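Local coordinates for tyrosine specific protein phosphatase (Trypanosoma cruzi, PDB 4AZ1), which probably removes phosphate from phosphotyrosine residues of proteins, at residues Ile77-Asp85 and Ala262-Met270; Glu166-Leu174 and Phe186-Trp194. All coordinates share one frame; numbering follows the deposited sequence.

Contact 1 (Ile77-Asp85 and Ala262-Met270); sequences INGNLIDLD and AMRRQRFGM. With FMT (formic acid), chain H.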
loop_
_atom_site.group_PDB
_atom_site.type_symbol
_atom_site.label_atom_id
_atom_site.label_comp_id
_atom_site.label_asym_id
_atom_site.label_seq_id
_atom_site.Cartn_x
_atom_site.Cartn_y
_atom_site.Cartn_z
ATOM N N ILE A 77 -9.402 -3.764 5.895
ATOM C CA ILE A 77 -9.991 -3.663 4.591
ATOM C C ILE A 77 -11.447 -3.245 4.813
ATOM O O ILE A 77 -12.087 -3.669 5.787
ATOM C CB ILE A 77 -9.854 -4.965 3.778
ATOM C CG1 ILE A 77 -10.804 -6.042 4.291
ATOM C CG2 ILE A 77 -8.383 -5.461 3.800
ATOM C CD1 ILE A 77 -11.160 -7.086 3.232
ATOM N N ASN A 78 -11.947 -2.360 3.958
ATOM C CA ASN A 78 -13.363 -2.003 3.985
ATOM C C ASN A 78 -14.115 -3.183 3.367
ATOM O O ASN A 78 -14.373 -3.200 2.156
ATOM C CB ASN A 78 -13.576 -0.723 3.175
ATOM C CG ASN A 78 -15.000 -0.213 3.218
ATOM O OD1 ASN A 78 -15.961 -0.983 3.195
ATOM N ND2 ASN A 78 -15.141 1.106 3.251
ATOM N N GLY A 79 -14.420 -4.192 4.182
ATOM C CA GLY A 79 -15.007 -5.413 3.649
ATOM C C GLY A 79 -15.795 -6.218 4.660
ATOM O O GLY A 79 -15.599 -6.080 5.869
ATOM N N ASN A 80 -16.692 -7.066 4.164
ATOM C CA ASN A 80 -17.528 -7.876 5.042
ATOM C C ASN A 80 -17.606 -9.319 4.579
ATOM O O ASN A 80 -17.542 -9.603 3.374
ATOM C CB ASN A 80 -18.942 -7.304 5.117
ATOM C CG ASN A 80 -18.977 -5.905 5.698
ATOM O OD1 ASN A 80 -18.856 -4.917 4.967
ATOM N ND2 ASN A 80 -19.158 -5.810 7.019
ATOM N N LEU A 81 -17.751 -10.224 5.542
ATOM C CA LEU A 81 -17.933 -11.645 5.261
ATOM C C LEU A 81 -19.371 -11.884 4.811
ATOM O O LEU A 81 -20.299 -11.611 5.552
ATOM C CB LEU A 81 -17.664 -12.474 6.526
ATOM C CG LEU A 81 -17.651 -13.994 6.350
ATOM C CD1 LEU A 81 -16.582 -14.383 5.363
ATOM C CD2 LEU A 81 -17.442 -14.747 7.674
ATOM N N ILE A 82 -19.569 -12.381 3.597
ATOM C CA ILE A 82 -20.927 -12.696 3.183
ATOM C C ILE A 82 -21.188 -14.190 3.282
ATOM O O ILE A 82 -20.522 -14.982 2.618
ATOM C CB ILE A 82 -21.218 -12.225 1.758
ATOM C CG1 ILE A 82 -20.751 -10.772 1.573
ATOM C CG2 ILE A 82 -22.723 -12.376 1.459
ATOM C CD1 ILE A 82 -21.571 -9.756 2.348
ATOM N N ASP A 83 -22.165 -14.569 4.101
ATOM C CA ASP A 83 -22.504 -15.974 4.297
ATOM C C ASP A 83 -23.990 -16.171 3.998
ATOM O O ASP A 83 -24.846 -15.580 4.661
ATOM C CB ASP A 83 -22.181 -16.393 5.740
ATOM C CG ASP A 83 -22.510 -17.863 6.032
ATOM O OD1 ASP A 83 -22.260 -18.746 5.174
ATOM O OD2 ASP A 83 -23.009 -18.136 7.145
ATOM N N LEU A 84 -24.296 -16.984 2.991
ATOM C CA LEU A 84 -25.689 -17.260 2.633
ATOM C C LEU A 84 -26.059 -18.740 2.777
ATOM O O LEU A 84 -26.986 -19.204 2.110
ATOM C CB LEU A 84 -25.966 -16.800 1.200
ATOM C CG LEU A 84 -25.732 -15.312 0.917
ATOM C CD1 LEU A 84 -25.348 -15.065 -0.537
ATOM C CD2 LEU A 84 -26.965 -14.502 1.285
ATOM N N ASP A 85 -25.342 -19.470 3.633
ATOM C CA ASP A 85 -25.612 -20.901 3.853
ATOM C C ASP A 85 -25.378 -21.680 2.563
ATOM O O ASP A 85 -26.158 -22.559 2.199
ATOM C CB ASP A 85 -27.050 -21.140 4.348
ATOM C CG ASP A 85 -27.316 -20.535 5.713
ATOM O OD1 ASP A 85 -26.426 -20.622 6.585
ATOM O OD2 ASP A 85 -28.421 -19.981 5.913
ATOM N N ALA A 262 -30.704 -10.622 2.248
ATOM C CA ALA A 262 -29.761 -11.218 3.200
ATOM C C ALA A 262 -28.324 -10.707 3.020
ATOM O O ALA A 262 -27.573 -10.601 3.990
ATOM C CB ALA A 262 -29.807 -12.735 3.122
ATOM N N MET A 263 -27.933 -10.410 1.785
ATOM C CA MET A 263 -26.622 -9.816 1.556
ATOM C C MET A 263 -26.578 -8.427 2.184
ATOM O O MET A 263 -25.590 -8.051 2.811
ATOM C CB MET A 263 -26.324 -9.700 0.057
ATOM C CG MET A 263 -26.013 -11.012 -0.639
ATOM S SD MET A 263 -25.378 -10.730 -2.310
ATOM C CE MET A 263 -26.707 -9.732 -3.009
ATOM N N ARG A 264 -27.654 -7.665 1.999
ATOM C CA ARG A 264 -27.743 -6.309 2.540
ATOM C C ARG A 264 -27.631 -6.236 4.066
ATOM O O ARG A 264 -27.129 -5.249 4.608
ATOM C CB ARG A 264 -29.033 -5.625 2.058
ATOM C CG ARG A 264 -28.811 -4.874 0.775
ATOM C CD ARG A 264 -30.075 -4.359 0.096
ATOM N NE ARG A 264 -29.681 -3.617 -1.106
ATOM C CZ ARG A 264 -29.705 -2.293 -1.213
ATOM N NH1 ARG A 264 -30.159 -1.556 -0.201
ATOM N NH2 ARG A 264 -29.301 -1.705 -2.337
ATOM N N ARG A 265 -28.091 -7.276 4.757
ATOM C CA ARG A 265 -27.980 -7.310 6.214
ATOM C C ARG A 265 -26.531 -7.506 6.632
ATOM O O ARG A 265 -26.163 -7.221 7.773
ATOM C CB ARG A 265 -28.825 -8.441 6.818
ATOM C CG ARG A 265 -30.327 -8.213 6.802
ATOM C CD ARG A 265 -31.067 -9.320 7.575
ATOM N NE ARG A 265 -31.159 -10.580 6.826
ATOM C CZ ARG A 265 -32.154 -10.891 5.992
ATOM N NH1 ARG A 265 -33.155 -10.039 5.779
ATOM N NH2 ARG A 265 -32.153 -12.060 5.365
ATOM N N GLN A 266 -25.712 -8.008 5.716
ATOM C CA GLN A 266 -24.334 -8.349 6.064
ATOM C C GLN A 266 -23.337 -7.310 5.553
ATOM O O GLN A 266 -22.224 -7.203 6.059
ATOM C CB GLN A 266 -23.990 -9.741 5.529
ATOM C CG GLN A 266 -24.800 -10.880 6.144
ATOM C CD GLN A 266 -24.512 -12.204 5.459
ATOM O OE1 GLN A 266 -23.471 -12.821 5.686
ATOM N NE2 GLN A 266 -25.428 -12.637 4.598
ATOM N N ARG A 267 -23.745 -6.553 4.539
ATOM C CA ARG A 267 -22.959 -5.417 4.048
ATOM C C ARG A 267 -23.922 -4.382 3.477
ATOM O O ARG A 267 -24.512 -4.587 2.414
ATOM C CB ARG A 267 -21.955 -5.850 2.970
ATOM C CG ARG A 267 -21.079 -4.704 2.423
ATOM C CD ARG A 267 -19.876 -5.255 1.654
ATOM N NE ARG A 267 -19.133 -4.230 0.909
ATOM C CZ ARG A 267 -18.128 -3.506 1.401
ATOM N NH1 ARG A 267 -17.746 -3.666 2.668
ATOM N NH2 ARG A 267 -17.515 -2.607 0.627
ATOM N N PHE A 268 -24.080 -3.276 4.194
ATOM C CA PHE A 268 -25.066 -2.261 3.839
ATOM C C PHE A 268 -24.965 -1.832 2.378
ATOM O O PHE A 268 -23.885 -1.481 1.899
ATOM C CB PHE A 268 -24.898 -1.035 4.733
ATOM C CG PHE A 268 -25.963 -0.010 4.536
ATOM C CD1 PHE A 268 -27.169 -0.116 5.218
ATOM C CD2 PHE A 268 -25.775 1.052 3.650
ATOM C CE1 PHE A 268 -28.175 0.822 5.032
ATOM C CE2 PHE A 268 -26.780 1.992 3.451
ATOM C CZ PHE A 268 -27.984 1.874 4.145
ATOM N N GLY A 269 -26.088 -1.878 1.668
ATOM C CA GLY A 269 -26.146 -1.306 0.333
ATOM C C GLY A 269 -25.808 -2.259 -0.796
ATOM O O GLY A 269 -25.754 -1.829 -1.954
ATOM N N MET A 270 -25.602 -3.541 -0.476
ATOM C CA MET A 270 -25.277 -4.546 -1.498
ATOM C C MET A 270 -26.276 -4.511 -2.664
ATOM O O MET A 270 -27.513 -4.450 -2.453
ATOM C CB MET A 270 -25.211 -5.966 -0.905
ATOM C CG MET A 270 -23.930 -6.289 -0.139
ATOM S SD MET A 270 -22.437 -6.401 -1.146
ATOM C CE MET A 270 -22.341 -8.170 -1.420
HETATM C C FMT H . -9.878 -2.876 0.794
HETATM O O1 FMT H . -10.202 -2.157 1.749
HETATM O O2 FMT H . -10.516 -3.857 0.380
#
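The CB of A262 meets the CD2 methyl of L84 at 3.8 Å. At M263, CG touches both methyls of L84 and lies 4.1 Å from I82 CG2. Q266 sends an extended side chain to the backbone of D83. Its OE1 accepts from D83 N at 2.7 Å in a nearly straight bond (170°). Its NE2 gives one hydrogen to D83 O at 3.0 Å, from above the carbonyl plane, and the other to A262 O. The amide is thus fixed by three bonds. Strand 79-82 is an outer one of the central mixed sheet of the phosphatase fold, and helix 255-266 packs beside it. R267 has CG anti to its backbone N (chi1 -179°); its chain is extended and crosses the N80 side chain at about a right angle. Its NH1 meets N80 OD1 edge-on at 2.8 Å and N78 OD1 at 3.3 Å. N78 is held in turn by its ND2, which binds I54 O. The other guanidinium nitrogens, NE and NH2, bind G229 O and A228 O in the signature phosphate-binding loop (P-loop). At the last residue of the type II turn R267-M270, M270 CE comes to 4.2 Å from I82 CD1.

Contact 2 (Glu166-Leu174 and Phe186-Trp194); sequences ELKITRRYL and FTQVQYTGW. With FMT (formic acid), chain G.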
loop_
_atom_site.group_PDB
_atom_site.type_symbol
_atom_site.label_atom_id
_atom_site.label_comp_id
_atom_site.label_asym_id
_atom_site.label_seq_id
_atom_site.Cartn_x
_atom_site.Cartn_y
_atom_site.Cartn_z
ATOM N N GLU A 166 -12.506 -12.470 -25.784
ATOM C CA GLU A 166 -13.954 -12.489 -25.992
ATOM C C GLU A 166 -14.711 -12.342 -24.671
ATOM O O GLU A 166 -15.753 -11.683 -24.607
ATOM C CB GLU A 166 -14.377 -13.772 -26.723
ATOM N N LEU A 167 -14.175 -12.935 -23.610
ATOM C CA LEU A 167 -14.806 -12.837 -22.299
ATOM C C LEU A 167 -14.412 -11.559 -21.544
ATOM O O LEU A 167 -15.066 -11.192 -20.564
ATOM C CB LEU A 167 -14.479 -14.072 -21.457
ATOM C CG LEU A 167 -14.922 -15.407 -22.055
ATOM C CD1 LEU A 167 -14.638 -16.578 -21.115
ATOM C CD2 LEU A 167 -16.390 -15.347 -22.391
ATOM N N LYS A 168 -13.359 -10.885 -22.012
ATOM C CA LYS A 168 -12.779 -9.733 -21.310
ATOM C C LYS A 168 -12.373 -10.133 -19.906
ATOM O O LYS A 168 -12.647 -9.421 -18.942
ATOM C CB LYS A 168 -13.764 -8.557 -21.223
ATOM C CG LYS A 168 -14.296 -8.070 -22.573
ATOM C CD LYS A 168 -13.180 -7.507 -23.434
ATOM C CE LYS A 168 -13.753 -6.538 -24.453
ATOM N NZ LYS A 168 -14.809 -5.693 -23.822
ATOM N N ILE A 169 -11.732 -11.286 -19.787
ATOM C CA ILE A 169 -11.292 -11.756 -18.490
ATOM C C ILE A 169 -9.786 -11.930 -18.532
ATOM O O ILE A 169 -9.240 -12.429 -19.525
ATOM C CB ILE A 169 -11.997 -13.089 -18.114
ATOM C CG1 ILE A 169 -13.446 -12.816 -17.658
ATOM C CG2 ILE A 169 -11.224 -13.829 -17.027
ATOM C CD1 ILE A 169 -14.288 -14.088 -17.486
ATOM N N THR A 170 -9.110 -11.494 -17.470
ATOM C CA THR A 170 -7.675 -11.754 -17.337
ATOM C C THR A 170 -7.458 -12.569 -16.083
ATOM O O THR A 170 -8.015 -12.240 -15.028
ATOM C CB THR A 170 -6.849 -10.443 -17.275
ATOM O OG1 THR A 170 -6.933 -9.779 -18.540
ATOM C CG2 THR A 170 -5.365 -10.746 -17.005
ATOM N N ARG A 171 -6.681 -13.643 -16.198
ATOM C CA ARG A 171 -6.360 -14.471 -15.036
ATOM C C ARG A 171 -4.891 -14.325 -14.696
ATOM O O ARG A 171 -4.025 -14.554 -15.547
ATOM C CB ARG A 171 -6.704 -15.941 -15.297
ATOM C CG ARG A 171 -8.173 -16.142 -15.582
ATOM C CD ARG A 171 -8.633 -17.603 -15.531
ATOM N NE ARG A 171 -10.098 -17.609 -15.512
ATOM C CZ ARG A 171 -10.867 -17.733 -16.594
ATOM N NH1 ARG A 171 -10.319 -17.909 -17.797
ATOM N NH2 ARG A 171 -12.187 -17.695 -16.466
ATOM N N ARG A 172 -4.623 -13.941 -13.452
ATOM C CA ARG A 172 -3.260 -13.728 -12.981
ATOM C C ARG A 172 -2.978 -14.724 -11.866
ATOM O O ARG A 172 -3.718 -14.794 -10.881
ATOM C CB ARG A 172 -3.091 -12.286 -12.477
ATOM C CG ARG A 172 -3.428 -11.218 -13.530
ATOM C CD ARG A 172 -3.170 -9.800 -13.029
ATOM N NE ARG A 172 -3.344 -8.826 -14.103
ATOM C CZ ARG A 172 -4.462 -8.131 -14.333
ATOM N NH1 ARG A 172 -5.528 -8.282 -13.558
ATOM N NH2 ARG A 172 -4.507 -7.277 -15.347
ATOM N N TYR A 173 -1.934 -15.520 -12.043
ATOM C CA TYR A 173 -1.552 -16.502 -11.036
ATOM C C TYR A 173 -0.374 -15.902 -10.281
ATOM O O TYR A 173 0.678 -15.599 -10.858
ATOM C CB TYR A 173 -1.225 -17.869 -11.692
ATOM C CG TYR A 173 -2.382 -18.342 -12.551
ATOM C CD1 TYR A 173 -3.489 -18.972 -11.980
ATOM C CD2 TYR A 173 -2.395 -18.109 -13.921
ATOM C CE1 TYR A 173 -4.571 -19.372 -12.758
ATOM C CE2 TYR A 173 -3.460 -18.513 -14.705
ATOM C CZ TYR A 173 -4.548 -19.140 -14.116
ATOM O OH TYR A 173 -5.611 -19.540 -14.890
ATOM N N LEU A 174 -0.573 -15.721 -8.985
ATOM C CA LEU A 174 0.293 -14.870 -8.194
ATOM C C LEU A 174 0.869 -15.610 -6.990
ATOM O O LEU A 174 0.315 -16.617 -6.525
ATOM C CB LEU A 174 -0.498 -13.624 -7.751
ATOM C CG LEU A 174 -0.966 -12.728 -8.909
ATOM C CD1 LEU A 174 -2.038 -11.732 -8.469
ATOM C CD2 LEU A 174 0.229 -11.986 -9.532
ATOM N N PHE A 186 -2.096 -17.659 -5.103
ATOM C CA PHE A 186 -3.511 -17.383 -5.297
ATOM C C PHE A 186 -3.769 -16.927 -6.732
ATOM O O PHE A 186 -2.835 -16.552 -7.464
ATOM C CB PHE A 186 -4.036 -16.371 -4.258
ATOM C CG PHE A 186 -3.694 -14.930 -4.559
ATOM C CD1 PHE A 186 -2.451 -14.409 -4.224
ATOM C CD2 PHE A 186 -4.631 -14.093 -5.164
ATOM C CE1 PHE A 186 -2.139 -13.077 -4.490
ATOM C CE2 PHE A 186 -4.335 -12.756 -5.438
ATOM C CZ PHE A 186 -3.084 -12.247 -5.093
ATOM N N THR A 187 -5.031 -17.001 -7.143
ATOM C CA THR A 187 -5.430 -16.570 -8.477
ATOM C C THR A 187 -6.274 -15.293 -8.361
ATOM O O THR A 187 -7.218 -15.239 -7.563
ATOM C CB THR A 187 -6.212 -17.696 -9.187
ATOM O OG1 THR A 187 -5.440 -18.907 -9.159
ATOM C CG2 THR A 187 -6.504 -17.329 -10.628
ATOM N N GLN A 188 -5.907 -14.252 -9.110
ATOM C CA GLN A 188 -6.795 -13.097 -9.283
ATOM C C GLN A 188 -7.410 -13.139 -10.677
ATOM O O GLN A 188 -6.711 -13.344 -11.668
ATOM C CB GLN A 188 -6.079 -11.749 -9.066
ATOM C CG GLN A 188 -7.025 -10.539 -9.094
ATOM C CD GLN A 188 -6.611 -9.493 -10.130
ATOM O OE1 GLN A 188 -5.914 -9.805 -11.104
ATOM N NE2 GLN A 188 -7.031 -8.245 -9.916
ATOM N N VAL A 189 -8.727 -12.954 -10.746
ATOM C CA VAL A 189 -9.438 -12.969 -12.019
ATOM C C VAL A 189 -10.065 -11.582 -12.181
ATOM O O VAL A 189 -10.859 -11.159 -11.346
ATOM C CB VAL A 189 -10.542 -14.051 -12.025
ATOM C CG1 VAL A 189 -11.201 -14.150 -13.407
ATOM C CG2 VAL A 189 -9.956 -15.414 -11.642
ATOM N N GLN A 190 -9.688 -10.859 -13.228
ATOM C CA GLN A 190 -10.261 -9.538 -13.451
ATOM C C GLN A 190 -11.188 -9.570 -14.663
ATOM O O GLN A 190 -10.801 -10.007 -15.750
ATOM C CB GLN A 190 -9.164 -8.475 -13.650
ATOM C CG GLN A 190 -9.703 -7.037 -13.820
ATOM C CD GLN A 190 -8.609 -6.040 -14.165
ATOM O OE1 GLN A 190 -7.470 -6.432 -14.447
ATOM N NE2 GLN A 190 -8.945 -4.740 -14.136
ATOM N N TYR A 191 -12.410 -9.089 -14.470
ATOM C CA TYR A 191 -13.384 -9.011 -15.547
ATOM C C TYR A 191 -13.607 -7.538 -15.878
ATOM O O TYR A 191 -14.086 -6.758 -15.034
ATOM C CB TYR A 191 -14.686 -9.687 -15.099
ATOM C CG TYR A 191 -15.849 -9.513 -16.044
ATOM C CD1 TYR A 191 -15.670 -9.596 -17.409
ATOM C CD2 TYR A 191 -17.139 -9.271 -15.557
ATOM C CE1 TYR A 191 -16.730 -9.427 -18.282
ATOM C CE2 TYR A 191 -18.210 -9.121 -16.418
ATOM C CZ TYR A 191 -17.999 -9.199 -17.782
ATOM O OH TYR A 191 -19.053 -9.049 -18.660
ATOM N N THR A 192 -13.255 -7.161 -17.109
ATOM C CA THR A 192 -13.264 -5.757 -17.532
ATOM C C THR A 192 -14.342 -5.464 -18.575
ATOM O O THR A 192 -14.309 -4.413 -19.224
ATOM C CB THR A 192 -11.902 -5.345 -18.155
ATOM O OG1 THR A 192 -11.626 -6.183 -19.283
ATOM C CG2 THR A 192 -10.776 -5.461 -17.156
ATOM N N GLY A 193 -15.293 -6.380 -18.742
ATOM C CA GLY A 193 -16.306 -6.210 -19.772
ATOM C C GLY A 193 -17.663 -5.777 -19.226
ATOM O O GLY A 193 -18.674 -5.851 -19.929
ATOM N N TRP A 194 -17.692 -5.328 -17.973
ATOM C CA TRP A 194 -18.924 -4.845 -17.368
ATOM C C TRP A 194 -18.667 -3.504 -16.656
ATOM O O TRP A 194 -18.262 -3.470 -15.491
ATOM C CB TRP A 194 -19.460 -5.898 -16.393
ATOM C CG TRP A 194 -20.722 -5.487 -15.705
ATOM C CD1 TRP A 194 -21.535 -4.442 -16.041
ATOM C CD2 TRP A 194 -21.324 -6.112 -14.562
ATOM N NE1 TRP A 194 -22.604 -4.385 -15.191
ATOM C CE2 TRP A 194 -22.499 -5.391 -14.269
ATOM C CE3 TRP A 194 -20.985 -7.208 -13.765
ATOM C CZ2 TRP A 194 -23.336 -5.729 -13.210
ATOM C CZ3 TRP A 194 -21.820 -7.542 -12.708
ATOM C CH2 TRP A 194 -22.980 -6.806 -12.446
HETATM C C FMT G . -7.713 -2.451 -16.566
HETATM O O1 FMT G . -8.129 -2.533 -15.410
HETATM O O2 FMT G . -8.301 -1.839 -17.462
HETATM O O HOH W 1 -12.740 -3.685 -22.233
HETATM O O HOH W 2 -9.523 -8.234 -19.247
#
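The first torsions help to bring R172 and Q190 together. R172 CG lies beside its backbone N (chi1 -57°) and the chain then runs straight. Q190 CG is anti to its backbone N (chi1 -177°), with the rest extended. The two segments belong to a beta hairpin of the central mixed sheet, its strands 169-177 and 184-191 antiparallel. T170 with Q190, R172 with Q188 and L174 with F186 are the hydrogen-bonded pairs. Each is closed by two backbone bonds, such as R172 N to Q188 O at 2.8 Å.

The side chains of these pairs share one face of the sheet. There the guanidinium of R172 binds Q190 OE1 end-on, with NH1 at 2.8 Å and NH2 at 3.2 Å. NH1 also gives to Q188 OE1 at 2.9 Å, on a lone pair in the carbonyl plane. Both acceptors lie at the guanidinium edge, and T170 CG2 sits over the centre of one face. W134 adds a cation-pi contact to R172. Q190 NE2 turns away to T120 O and to a bound formate, and Q188 NE2 to Y133 OH. Further along, L174 CB lies over the ring of F186, in a CH-pi contact of 4.1 Å to the centroid.

On the other face I169 CG2 packs against V189 CG1 at 3.6 Å. V189 also touches helix 203-215. T187 OG1 is at the edge of the Y173 ring. Past the last bridge, I169 with Y191, T192 N binds K168 O at 3.0 Å, and one water joins T170 OG1 to T192 OG1.

Contacts 1 and 2 reach the same sheet on opposite sides of the chain's centre. Their centres are 23 Å apart and their nearest atoms about 11 Å, so they do not touch. Strands 90-93, 222-225 and 115-118 lie between strand 79-82 of contact 1 and strand 184-191 of contact 2. Along the chain, contact 2 is nested inside the loop closed by contact 1. Contact 1 touches the signature loop that forms the phosphate pocket in this family. R267 holds two of its carbonyls. Segment 186-194 reaches it through its last residue, W194, which takes no part in contact 2. W194 begins the WPD sequence and gives its carbonyl to R232 of the signature. A separate formate binds at each contact.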